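Local coordinates for protein intimin (Escherichia coli O127:H6 str. E2348/69, PDB 6TQD) that probably acts in bacterial adhesion, its extracellular passenger here represented by two juncture domains that hold a constitutively extended conformation, at residues Leu66-Thr80 with Asn93-Gln105. Residues are numbered along the deposited sequence; the frame is centred on the assembly and turned at random.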
loop_
_atom_site.group_PDB
_atom_site.type_symbol
_atom_site.label_atom_id
_atom_site.label_comp_id
_atom_site.label_asym_id
_atom_site.label_seq_id
_atom_site.Cartn_x
_atom_site.Cartn_y
_atom_site.Cartn_z
ATOM N N LEU A 66 -4.443 -4.302 11.926
ATOM C CA LEU A 66 -4.575 -3.381 10.810
ATOM C C LEU A 66 -5.996 -3.401 10.255
ATOM O O LEU A 66 -6.629 -4.462 10.202
ATOM C CB LEU A 66 -3.583 -3.760 9.715
ATOM C CG LEU A 66 -2.187 -3.132 9.862
ATOM C CD1 LEU A 66 -1.590 -3.418 11.227
ATOM C CD2 LEU A 66 -1.242 -3.590 8.765
ATOM N N PRO A 67 -6.533 -2.252 9.863
ATOM C CA PRO A 67 -7.878 -2.233 9.272
ATOM C C PRO A 67 -7.889 -2.846 7.875
ATOM O O PRO A 67 -6.853 -3.200 7.307
ATOM C CB PRO A 67 -8.229 -0.745 9.223
ATOM C CG PRO A 67 -6.934 -0.058 9.154
ATOM C CD PRO A 67 -5.967 -0.897 9.964
ATOM N N ALA A 68 -9.093 -2.967 7.326
ATOM C CA ALA A 68 -9.242 -3.331 5.927
ATOM C C ALA A 68 -8.688 -2.232 5.028
ATOM O O ALA A 68 -8.690 -1.050 5.372
ATOM C CB ALA A 68 -10.712 -3.568 5.591
ATOM N N TYR A 69 -8.218 -2.642 3.857
ATOM C CA TYR A 69 -7.684 -1.700 2.890
ATOM C C TYR A 69 -8.814 -0.852 2.325
ATOM O O TYR A 69 -9.902 -1.359 2.026
ATOM C CB TYR A 69 -7.020 -2.474 1.759
ATOM C CG TYR A 69 -6.341 -1.642 0.711
ATOM C CD1 TYR A 69 -5.080 -1.107 0.912
ATOM C CD2 TYR A 69 -6.971 -1.381 -0.501
ATOM C CE1 TYR A 69 -4.461 -0.351 -0.065
ATOM C CE2 TYR A 69 -6.364 -0.637 -1.478
ATOM C CZ TYR A 69 -5.111 -0.116 -1.259
ATOM O OH TYR A 69 -4.511 0.630 -2.246
ATOM N N VAL A 70 -8.542 0.433 2.153
ATOM C CA VAL A 70 -9.504 1.382 1.601
ATOM C C VAL A 70 -9.100 1.671 0.163
ATOM O O VAL A 70 -8.060 2.286 -0.090
ATOM C CB VAL A 70 -9.556 2.671 2.434
ATOM C CG1 VAL A 70 -10.525 3.665 1.820
ATOM C CG2 VAL A 70 -9.932 2.366 3.885
ATOM N N GLN A 71 -9.922 1.242 -0.791
ATOM C CA GLN A 71 -9.621 1.513 -2.188
ATOM C C GLN A 71 -9.731 3.009 -2.446
ATOM O O GLN A 71 -10.744 3.634 -2.117
ATOM C CB GLN A 71 -10.569 0.738 -3.098
ATOM C CG GLN A 71 -9.882 -0.385 -3.862
ATOM C CD GLN A 71 -8.834 0.135 -4.830
ATOM O OE1 GLN A 71 -9.019 1.176 -5.460
ATOM N NE2 GLN A 71 -7.724 -0.583 -4.945
ATOM N N GLY A 72 -8.675 3.584 -3.016
ATOM C CA GLY A 72 -8.594 5.007 -3.222
ATOM C C GLY A 72 -8.302 5.822 -1.984
ATOM O O GLY A 72 -8.250 7.055 -2.075
ATOM N N GLY A 73 -8.110 5.181 -0.826
ATOM C CA GLY A 73 -7.910 5.899 0.414
ATOM C C GLY A 73 -6.444 6.095 0.744
ATOM O O GLY A 73 -5.541 5.697 0.011
ATOM N N SER A 74 -6.211 6.707 1.904
ATOM C CA SER A 74 -4.852 6.987 2.342
ATOM C C SER A 74 -4.125 5.703 2.719
ATOM O O SER A 74 -2.992 5.457 2.277
ATOM C CB SER A 74 -4.889 7.945 3.533
ATOM O OG SER A 74 -3.743 7.797 4.335
ATOM N N ASN A 75 -4.745 4.899 3.569
ATOM C CA ASN A 75 -4.174 3.655 4.092
ATOM C C ASN A 75 -2.904 3.878 4.905
ATOM O O ASN A 75 -2.138 2.943 5.113
ATOM C CB ASN A 75 -3.974 2.625 2.980
ATOM C CG ASN A 75 -5.274 2.235 2.349
ATOM O OD1 ASN A 75 -6.144 1.652 3.007
ATOM N ND2 ASN A 75 -5.451 2.587 1.070
ATOM N N VAL A 76 -2.680 5.110 5.364
ATOM C CA VAL A 76 -1.591 5.450 6.265
ATOM C C VAL A 76 -2.204 5.974 7.555
ATOM O O VAL A 76 -3.080 6.841 7.521
ATOM C CB VAL A 76 -0.653 6.497 5.641
ATOM C CG1 VAL A 76 0.466 6.837 6.593
ATOM C CG2 VAL A 76 -0.070 5.977 4.344
ATOM N N TYR A 77 -1.747 5.448 8.686
ATOM C CA TYR A 77 -2.328 5.762 9.982
ATOM C C TYR A 77 -1.210 6.163 10.927
ATOM O O TYR A 77 -0.267 5.396 11.125
ATOM C CB TYR A 77 -3.095 4.559 10.537
ATOM C CG TYR A 77 -4.164 4.099 9.585
ATOM C CD1 TYR A 77 -5.416 4.690 9.591
ATOM C CD2 TYR A 77 -3.902 3.111 8.660
ATOM C CE1 TYR A 77 -6.395 4.297 8.702
ATOM C CE2 TYR A 77 -4.881 2.701 7.764
ATOM C CZ TYR A 77 -6.116 3.294 7.797
ATOM O OH TYR A 77 -7.090 2.908 6.909
ATOM N N LYS A 78 -1.316 7.355 11.502
ATOM C CA LYS A 78 -0.308 7.879 12.414
ATOM C C LYS A 78 -0.859 7.733 13.824
ATOM O O LYS A 78 -1.950 8.238 14.125
ATOM C CB LYS A 78 -0.031 9.355 12.125
ATOM C CG LYS A 78 0.461 9.646 10.711
ATOM C CD LYS A 78 1.939 9.433 10.527
ATOM C CE LYS A 78 2.372 9.805 9.111
ATOM N NZ LYS A 78 3.814 9.522 8.866
ATOM N N VAL A 79 -0.124 7.016 14.683
ATOM C CA VAL A 79 -0.517 6.804 16.067
ATOM C C VAL A 79 0.663 7.213 16.947
ATOM O O VAL A 79 1.799 7.334 16.484
ATOM C CB VAL A 79 -0.911 5.340 16.351
ATOM C CG1 VAL A 79 -2.019 4.889 15.404
ATOM C CG2 VAL A 79 0.302 4.429 16.209
ATOM N N THR A 80 0.386 7.436 18.236
ATOM C CA THR A 80 1.413 7.903 19.145
ATOM C C THR A 80 1.423 7.072 20.424
ATOM O O THR A 80 0.381 6.623 20.901
ATOM C CB THR A 80 1.266 9.394 19.508
ATOM O OG1 THR A 80 -0.074 9.664 19.920
ATOM C CG2 THR A 80 1.634 10.267 18.318
ATOM N N ASN A 93 5.946 11.824 23.376
ATOM C CA ASN A 93 4.852 11.141 22.687
ATOM C C ASN A 93 5.383 10.820 21.295
ATOM O O ASN A 93 5.601 11.725 20.487
ATOM C CB ASN A 93 3.623 12.047 22.656
ATOM C CG ASN A 93 2.325 11.275 22.528
ATOM O OD1 ASN A 93 2.273 10.055 22.744
ATOM N ND2 ASN A 93 1.252 11.997 22.234
ATOM N N VAL A 94 5.612 9.544 21.027
ATOM C CA VAL A 94 6.409 9.118 19.885
ATOM C C VAL A 94 5.510 8.589 18.782
ATOM O O VAL A 94 4.619 7.761 19.018
ATOM C CB VAL A 94 7.435 8.050 20.319
ATOM C CG1 VAL A 94 8.297 7.620 19.163
ATOM C CG2 VAL A 94 8.307 8.586 21.452
ATOM N N LEU A 95 5.799 9.012 17.557
ATOM C CA LEU A 95 4.996 8.671 16.399
ATOM C C LEU A 95 5.365 7.293 15.876
ATOM O O LEU A 95 6.542 6.932 15.765
ATOM C CB LEU A 95 5.260 9.707 15.306
ATOM C CG LEU A 95 4.649 9.453 13.932
ATOM C CD1 LEU A 95 3.139 9.470 14.014
ATOM C CD2 LEU A 95 5.162 10.495 12.956
ATOM N N LEU A 96 4.335 6.517 15.575
ATOM C CA LEU A 96 4.438 5.274 14.826
ATOM C C LEU A 96 3.515 5.409 13.623
ATOM O O LEU A 96 2.347 5.775 13.781
ATOM C CB LEU A 96 3.991 4.092 15.680
ATOM C CG LEU A 96 3.775 2.733 15.014
ATOM C CD1 LEU A 96 5.071 2.179 14.436
ATOM C CD2 LEU A 96 3.160 1.730 15.975
ATOM N N THR A 97 4.036 5.116 12.436
ATOM C CA THR A 97 3.268 5.171 11.200
ATOM C C THR A 97 2.976 3.750 10.741
ATOM O O THR A 97 3.889 2.917 10.652
ATOM C CB THR A 97 4.020 5.959 10.128
ATOM O OG1 THR A 97 4.301 7.284 10.615
ATOM C CG2 THR A 97 3.197 6.058 8.842
ATOM N N ILE A 98 1.705 3.476 10.483
ATOM C CA ILE A 98 1.233 2.160 10.070
ATOM C C ILE A 98 0.637 2.307 8.676
ATOM O O ILE A 98 -0.299 3.091 8.472
ATOM C CB ILE A 98 0.202 1.607 11.064
ATOM C CG1 ILE A 98 0.855 1.452 12.450
ATOM C CG2 ILE A 98 -0.403 0.290 10.573
ATOM C CD1 ILE A 98 -0.124 1.265 13.583
ATOM N N THR A 99 1.180 1.564 7.722
ATOM C CA THR A 99 0.708 1.587 6.343
ATOM C C THR A 99 0.109 0.230 6.013
ATOM O O THR A 99 0.725 -0.807 6.279
ATOM C CB THR A 99 1.853 1.906 5.391
ATOM O OG1 THR A 99 2.421 3.176 5.753
ATOM C CG2 THR A 99 1.354 1.983 3.956
ATOM N N VAL A 100 -1.073 0.244 5.413
ATOM C CA VAL A 100 -1.858 -0.951 5.139
ATOM C C VAL A 100 -1.797 -1.209 3.641
ATOM O O VAL A 100 -2.128 -0.327 2.832
ATOM C CB VAL A 100 -3.313 -0.771 5.604
ATOM C CG1 VAL A 100 -4.151 -1.973 5.216
ATOM C CG2 VAL A 100 -3.348 -0.564 7.100
ATOM N N LEU A 101 -1.373 -2.409 3.280
ATOM C CA LEU A 101 -1.383 -2.891 1.908
ATOM C C LEU A 101 -2.551 -3.846 1.709
ATOM O O LEU A 101 -3.038 -4.475 2.647
ATOM C CB LEU A 101 -0.072 -3.598 1.582
ATOM C CG LEU A 101 1.196 -2.739 1.516
ATOM C CD1 LEU A 101 1.706 -2.364 2.902
ATOM C CD2 LEU A 101 2.281 -3.453 0.737
ATOM N N SER A 102 -3.009 -3.942 0.466
ATOM C CA SER A 102 -4.124 -4.827 0.164
ATOM C C SER A 102 -3.649 -6.275 0.074
ATOM O O SER A 102 -2.456 -6.560 -0.055
ATOM C CB SER A 102 -4.776 -4.387 -1.145
ATOM O OG SER A 102 -3.992 -4.819 -2.242
ATOM N N ASN A 103 -4.615 -7.196 0.144
ATOM C CA ASN A 103 -4.300 -8.620 0.107
ATOM C C ASN A 103 -3.391 -8.983 -1.064
ATOM O O ASN A 103 -2.526 -9.858 -0.942
ATOM C CB ASN A 103 -5.596 -9.433 0.016
ATOM C CG ASN A 103 -6.312 -9.538 1.336
ATOM O OD1 ASN A 103 -5.687 -9.726 2.379
ATOM N ND2 ASN A 103 -7.634 -9.428 1.301
ATOM N N GLY A 104 -3.569 -8.328 -2.200
ATOM C CA GLY A 104 -2.784 -8.671 -3.370
ATOM C C GLY A 104 -1.421 -8.028 -3.480
ATOM O O GLY A 104 -0.739 -8.233 -4.488
ATOM N N GLN A 105 -0.978 -7.280 -2.475
ATOM C CA GLN A 105 0.278 -6.549 -2.538
ATOM C C GLN A 105 1.287 -7.151 -1.572
ATOM O O GLN A 105 0.933 -7.890 -0.649
ATOM C CB GLN A 105 0.025 -5.064 -2.227
ATOM C CG GLN A 105 -0.857 -4.366 -3.289
ATOM C CD GLN A 105 -1.500 -3.068 -2.828
ATOM O OE1 GLN A 105 -1.367 -2.649 -1.675
ATOM N NE2 GLN A 105 -2.212 -2.412 -3.743
HETATM O O HOH W 1 -4.198 -0.211 -4.655
#
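Val76-Thr80 runs antiparallel to Asn93-Leu101, with Tyr77 opposite Ile98 and Val79 opposite Leu96 as the hydrogen-bonded pairs, and a further bond from Val100 N to Asn75 O, 2.9 Å, two residues beyond Tyr77-Ile98. On the face carrying Tyr77, Val79, Leu96 and Ile98, Val100 turns its two methyls toward Leu66, Pro67 and Tyr77. CG2 meets the ring of Tyr77 at its edge, 3.7 Å from CE2, and touches Pro67 CD; CG1, anti to the backbone N (chi1 175°), lies against the carbonyl oxygen of Pro67. Leu66 CG packs across two methyls, 3.9 Å from Ile98 CG2 and as near to Val100 CG2, while the other branch of Ile98 carries CD1 to Val79 CG2. The two strands form the central hairpin of a mixed four-stranded sheet, between parallel 14-17 and antiparallel 34-40, in the N-terminal of the two domains; Leu44 of helix 42-45 packs on Pro67, Tyr77, Val79 and Ile98. On the other face Lys78 bends at chi2 (-83°) and carries NZ back to Thr97 OG1, a 2.9 Å hydrogen bond, as its CD brushes Leu95 CD1. Val76 CG1 packs on the methyl of the same threonine. Past the strands, Ser102 CB lies over one face of the Tyr69 ring, a CH-pi contact 3.7 Å from the centroid, with Asn75 ND2 over the opposite face and Val100 O in plane at the edge. Asn75 also fixes the Val70-Gly73 type II turn: its OD1 takes Val70 N on a lone pair and its ND2 gives to Val70 O. The amide plane of Gln105 stands at a right angle to the tyrosine ring, its OE1 accepting Ser102 N from above the carbonyl plane; a water bonded to Tyr69 OH at 2.6 Å accepts weakly from Gln105 NE2.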